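Local coordinates for MAGE domain-containing protein (Xenopus laevis, PDB 7DG2) that probably serves as the Nse3 subunit of the Smc5/6 complex, pairing with Nse1 and binding Nse4 through its MAGE domain, at residues Val104-Ile109 and Lys154-Asn159; Ala116-Ile121 and Val167-Arg172. One frame throughout, in Å; residues are numbered along the deposited sequence.

How the contacts relate
Contact 1 packs helix 94-111 on a three-stranded antiparallel sheet of the MAGE homology domain; contact 2 builds that sheet's edge by pairing strand 116-117 with 169-173 and leads into helix 118-127. Their centres lie about 9 Å apart. Contact 1 is the core one: all its touching residues are buried, and helix meets strand 156-160 through aliphatic side chains. Contact 2 lies farther from the chain's centre, about 19 Å against 10 Å, and runs from buried Phe171 and Ile121 out to exposed Lys117 and Ser119, adding backbone bonds, carboxylates and waters. Along the chain the segments of the two contacts alternate. Strands 156-160 and 169-173 are neighbours, and Phe171 touches Leu156 and Ile109.

Contact 1: Val104-Ile109 and Lys154-Asn159; sequences VILSLI and KYLEYN
Leu106 CD2 comes up to the carbonyl oxygen of Tyr155 at 3.9 Å, so the peptide group ahead of Leu156 is the flat group that the helix meets directly. The two tyrosine rings of Lys154-Asn159 look elsewhere. That of Tyr155 carries its hydroxyl to Glu180 and to Arg64 of the neighbouring Nse4 chain, while that of Tyr158 stacks on Tyr169 and meets Phe171 with the ring planes at about 40°. What remains between helix and strand is aliphatic, and Leu156 carries it. Its CG lies opposite its carbonyl carbon (chi1 -60°), and from there the two methyls fan out against the helix. Leu156 CD2 comes closest to Leu106 CD2, 3.7 Å, and Ile109 CD1, 3.9 Å. CD1 goes to Ile105, whose CG2 branch does the touching at 4.0 Å; these two side chains meet at roughly a right angle. Ile105 and Ile109 are one helical turn apart, with Leu106 beside them, so the leucine is set against three neighbouring side chains of one helix surface. Consistent with the winged-helix fold of MAGE domains, helix 94-111 packs on an antiparallel sheet of strand order 1-3-2; the axes of segment 104-109 and strand 156-159 approach to 11.0 Å at 63°. Lys154, with its positive phi, closes helix 142-152 in a Schellman motif just before the chain enters the strand. On the other side of the strand from Leu156, Asn159 ND2 donates to Glu157 OE1 at 3.0 Å; that oxygen lies in the amide plane and is met on its anti side, with the donor somewhat out of the carboxylate plane. Leu106 also packs on Phe62, and Val104, farther round the helix, on Leu16, both of the Nse4 chain.

Contact 2: Ala116-Ile121 and Val167-Arg172; sequences AKESAI and VEYEFR
Ala116 and Phe171 form an antiparallel hydrogen-bonded pair: Phe171 N reaches Ala116 O at 2.7 Å, and Ala116 N returns a bond to Phe171 O. A third backbone bond, Glu118 N to Tyr169 O at 2.9 Å, comes from the first turn of helix 118-127, with Lys117 at its N-cap. On the Ala116 and Phe171 face of the sheet, the Phe171 ring takes Glu118 CG at its edge, and Ile121 CD1 approaches the ring obliquely, 3.6 Å from Phe171 CG. The short strand 116-117 completes the sheet of this probable winged helix and turns straight into the helix. On the opposite face of the sheet Lys117 NZ makes a long salt bridge to Glu170 OE1, 4.0 Å. Lys117 CD lies 3.4 Å from Glu168 OE1, and that oxygen also accepts from a water bound to Ser119 N and Tyr169 O. Replacing Glu168 by alanine removes its carboxylate, and this water would probably lose one of its acceptors and Lys117 some of the negative charge beside it. A second water joins Tyr169 N to Glu118 OE1. With CG anti to the backbone N (chi1 179°) and the chain extended beyond it, Glu118 carries its carboxylate inward to the Tyr158 hydroxyl, Lys143 and Trp122.

Contact 1: Val104-Ile109 and Lys154-Asn159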
# COMPACT_ATOMS: atom_id res chain seq x y z
N VAL B 104 -16.52 -2.78 13.15
CA VAL B 104 -17.67 -2.39 13.95
C VAL B 104 -18.96 -2.83 13.27
O VAL B 104 -19.89 -3.33 13.92
CB VAL B 104 -17.63 -0.87 14.18
CG1 VAL B 104 -18.95 -0.38 14.76
CG2 VAL B 104 -16.48 -0.51 15.09
N ILE B 105 -19.02 -2.69 11.94
CA ILE B 105 -20.21 -3.11 11.19
C ILE B 105 -20.34 -4.63 11.20
O ILE B 105 -21.43 -5.18 11.43
CB ILE B 105 -20.15 -2.55 9.76
CG1 ILE B 105 -20.21 -1.02 9.78
CG2 ILE B 105 -21.27 -3.12 8.90
CD1 ILE B 105 -19.95 -0.40 8.40
N LEU B 106 -19.24 -5.34 10.94
CA LEU B 106 -19.29 -6.80 11.00
C LEU B 106 -19.73 -7.27 12.38
O LEU B 106 -20.43 -8.29 12.51
CB LEU B 106 -17.92 -7.41 10.67
CG LEU B 106 -17.41 -7.24 9.23
CD1 LEU B 106 -15.97 -7.76 9.13
CD2 LEU B 106 -18.29 -7.98 8.24
N SER B 107 -19.30 -6.57 13.42
CA SER B 107 -19.66 -6.93 14.79
C SER B 107 -21.16 -6.86 14.99
O SER B 107 -21.76 -7.80 15.51
CB SER B 107 -18.94 -6.02 15.79
OG SER B 107 -17.53 -6.25 15.78
N LEU B 108 -21.78 -5.75 14.59
CA LEU B 108 -23.22 -5.61 14.77
C LEU B 108 -23.97 -6.71 14.03
O LEU B 108 -24.87 -7.35 14.58
CB LEU B 108 -23.68 -4.22 14.31
CG LEU B 108 -25.19 -3.98 14.49
CD1 LEU B 108 -25.55 -4.01 15.96
CD2 LEU B 108 -25.66 -2.68 13.83
N ILE B 109 -23.58 -6.95 12.78
CA ILE B 109 -24.26 -7.96 11.97
C ILE B 109 -24.18 -9.32 12.65
O ILE B 109 -25.20 -10.00 12.85
CB ILE B 109 -23.64 -8.01 10.57
CG1 ILE B 109 -23.89 -6.70 9.82
CG2 ILE B 109 -24.16 -9.23 9.80
CD1 ILE B 109 -23.09 -6.61 8.52
N LYS B 154 -16.48 -7.26 -1.46
CA LYS B 154 -17.11 -8.45 -0.90
C LYS B 154 -16.89 -8.59 0.60
O LYS B 154 -17.01 -9.70 1.14
CB LYS B 154 -16.66 -9.74 -1.60
CG LYS B 154 -16.75 -9.70 -3.11
CD LYS B 154 -18.16 -9.47 -3.56
CE LYS B 154 -18.29 -9.87 -5.03
NZ LYS B 154 -19.66 -9.62 -5.54
N TYR B 155 -16.59 -7.49 1.30
CA TYR B 155 -16.62 -7.54 2.76
C TYR B 155 -18.05 -7.59 3.27
O TYR B 155 -18.31 -8.21 4.31
CB TYR B 155 -15.92 -6.33 3.36
CG TYR B 155 -14.42 -6.42 3.41
CD1 TYR B 155 -13.79 -7.43 4.12
CD2 TYR B 155 -13.63 -5.46 2.78
CE1 TYR B 155 -12.40 -7.50 4.19
CE2 TYR B 155 -12.25 -5.52 2.83
CZ TYR B 155 -11.65 -6.53 3.55
OH TYR B 155 -10.27 -6.58 3.58
N LEU B 156 -18.98 -6.95 2.57
CA LEU B 156 -20.38 -6.93 2.99
C LEU B 156 -21.27 -7.28 1.80
O LEU B 156 -20.91 -7.05 0.65
CB LEU B 156 -20.77 -5.55 3.51
CG LEU B 156 -20.02 -4.99 4.73
CD1 LEU B 156 -20.41 -3.54 4.98
CD2 LEU B 156 -20.28 -5.85 5.96
N GLU B 157 -22.43 -7.83 2.12
CA GLU B 157 -23.56 -7.91 1.20
C GLU B 157 -24.56 -6.82 1.55
O GLU B 157 -24.78 -6.51 2.72
CB GLU B 157 -24.25 -9.27 1.28
CG GLU B 157 -23.52 -10.42 0.65
CD GLU B 157 -24.33 -11.69 0.71
OE1 GLU B 157 -25.49 -11.63 1.20
OE2 GLU B 157 -23.83 -12.75 0.28
N TYR B 158 -25.20 -6.26 0.52
CA TYR B 158 -26.11 -5.12 0.64
C TYR B 158 -27.34 -5.50 -0.17
O TYR B 158 -27.35 -5.35 -1.39
CB TYR B 158 -25.47 -3.84 0.11
CG TYR B 158 -26.25 -2.56 0.30
CD1 TYR B 158 -26.65 -2.15 1.56
CD2 TYR B 158 -26.58 -1.75 -0.79
CE1 TYR B 158 -27.34 -0.96 1.74
CE2 TYR B 158 -27.27 -0.56 -0.62
CZ TYR B 158 -27.66 -0.17 0.65
OH TYR B 158 -28.35 1.00 0.84
N ASN B 159 -28.37 -6.02 0.51
CA ASN B 159 -29.47 -6.72 -0.14
C ASN B 159 -30.80 -6.03 0.13
O ASN B 159 -31.06 -5.59 1.25
CB ASN B 159 -29.55 -8.17 0.34
CG ASN B 159 -28.26 -8.94 0.10
OD1 ASN B 159 -27.61 -8.77 -0.94
ND2 ASN B 159 -27.88 -9.81 1.05

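Contact 2: Ala116-Ile121 and Val167-Arg172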
# COMPACT_ATOMS: atom_id res chain seq x y z
N ALA B 116 -28.30 -7.47 9.62
CA ALA B 116 -28.65 -6.20 10.24
C ALA B 116 -29.30 -5.30 9.21
O ALA B 116 -28.83 -5.20 8.07
CB ALA B 116 -27.42 -5.50 10.84
N LYS B 117 -30.38 -4.63 9.60
CA LYS B 117 -30.99 -3.65 8.72
C LYS B 117 -30.06 -2.46 8.53
O LYS B 117 -29.30 -2.09 9.44
CB LYS B 117 -32.33 -3.18 9.27
CG LYS B 117 -33.40 -4.25 9.31
CD LYS B 117 -34.80 -3.65 9.29
CE LYS B 117 -35.86 -4.74 9.19
NZ LYS B 117 -35.54 -5.73 8.12
N GLU B 118 -30.10 -1.87 7.34
CA GLU B 118 -29.31 -0.67 7.10
C GLU B 118 -29.60 0.40 8.15
O GLU B 118 -28.68 1.08 8.62
CB GLU B 118 -29.56 -0.11 5.69
CG GLU B 118 -28.76 1.16 5.41
CD GLU B 118 -28.70 1.56 3.94
OE1 GLU B 118 -29.49 1.01 3.14
OE2 GLU B 118 -27.86 2.42 3.59
N SER B 119 -30.87 0.54 8.54
CA SER B 119 -31.21 1.56 9.52
C SER B 119 -30.52 1.31 10.85
O SER B 119 -30.06 2.25 11.52
CB SER B 119 -32.73 1.62 9.71
OG SER B 119 -33.28 0.36 10.08
N ALA B 120 -30.41 0.04 11.26
CA ALA B 120 -29.72 -0.27 12.50
C ALA B 120 -28.24 0.07 12.43
O ALA B 120 -27.65 0.49 13.43
CB ALA B 120 -29.91 -1.75 12.85
N ILE B 121 -27.63 -0.10 11.26
CA ILE B 121 -26.21 0.20 11.12
C ILE B 121 -25.96 1.70 11.23
O ILE B 121 -25.06 2.15 11.95
CB ILE B 121 -25.66 -0.40 9.81
CG1 ILE B 121 -25.51 -1.91 9.99
CG2 ILE B 121 -24.35 0.28 9.40
CD1 ILE B 121 -24.87 -2.61 8.84
N VAL B 167 -38.74 0.60 -0.40
CA VAL B 167 -37.53 -0.22 -0.53
C VAL B 167 -36.62 0.01 0.66
O VAL B 167 -36.36 1.15 1.07
CB VAL B 167 -36.82 0.07 -1.86
CG1 VAL B 167 -36.37 1.53 -1.94
CG2 VAL B 167 -35.63 -0.88 -2.04
N GLU B 168 -36.14 -1.09 1.25
CA GLU B 168 -35.28 -1.07 2.42
C GLU B 168 -34.17 -2.09 2.21
O GLU B 168 -34.37 -3.11 1.54
CB GLU B 168 -36.09 -1.38 3.69
CG GLU B 168 -35.28 -1.40 4.98
CD GLU B 168 -36.15 -1.63 6.20
OE1 GLU B 168 -35.80 -1.10 7.28
OE2 GLU B 168 -37.17 -2.34 6.09
N TYR B 169 -33.00 -1.81 2.78
CA TYR B 169 -31.83 -2.67 2.60
C TYR B 169 -31.36 -3.25 3.93
O TYR B 169 -31.54 -2.66 4.99
CB TYR B 169 -30.69 -1.89 1.94
CG TYR B 169 -30.90 -1.65 0.47
CD1 TYR B 169 -31.62 -0.56 0.02
CD2 TYR B 169 -30.37 -2.53 -0.48
CE1 TYR B 169 -31.82 -0.35 -1.34
CE2 TYR B 169 -30.55 -2.32 -1.82
CZ TYR B 169 -31.28 -1.23 -2.25
OH TYR B 169 -31.47 -1.03 -3.60
N GLU B 170 -30.75 -4.43 3.85
CA GLU B 170 -30.13 -5.06 5.00
C GLU B 170 -28.74 -5.57 4.62
O GLU B 170 -28.44 -5.80 3.44
CB GLU B 170 -30.98 -6.21 5.54
CG GLU B 170 -31.24 -7.30 4.53
CD GLU B 170 -32.37 -8.22 4.95
OE1 GLU B 170 -32.99 -7.95 6.00
OE2 GLU B 170 -32.62 -9.22 4.24
N PHE B 171 -27.90 -5.75 5.63
CA PHE B 171 -26.51 -6.12 5.45
C PHE B 171 -26.23 -7.51 6.00
O PHE B 171 -26.76 -7.89 7.05
CB PHE B 171 -25.59 -5.13 6.16
CG PHE B 171 -25.44 -3.81 5.49
CD1 PHE B 171 -24.46 -3.62 4.52
CD2 PHE B 171 -26.20 -2.72 5.88
CE1 PHE B 171 -24.27 -2.38 3.94
CE2 PHE B 171 -26.01 -1.48 5.31
CZ PHE B 171 -25.06 -1.31 4.34
N ARG B 172 -25.38 -8.25 5.29
CA ARG B 172 -24.79 -9.49 5.80
C ARG B 172 -23.29 -9.42 5.58
O ARG B 172 -22.79 -8.56 4.84
CB ARG B 172 -25.37 -10.73 5.09
CG ARG B 172 -26.89 -10.80 5.06
CD ARG B 172 -27.36 -12.11 4.43
NE ARG B 172 -26.86 -13.26 5.16
CZ ARG B 172 -27.49 -13.82 6.20
NH1 ARG B 172 -28.65 -13.32 6.61
NH2 ARG B 172 -26.97 -14.87 6.82
O HOH W 1 -32.14 0.86 3.40
O HOH W 2 -32.74 -0.31 6.47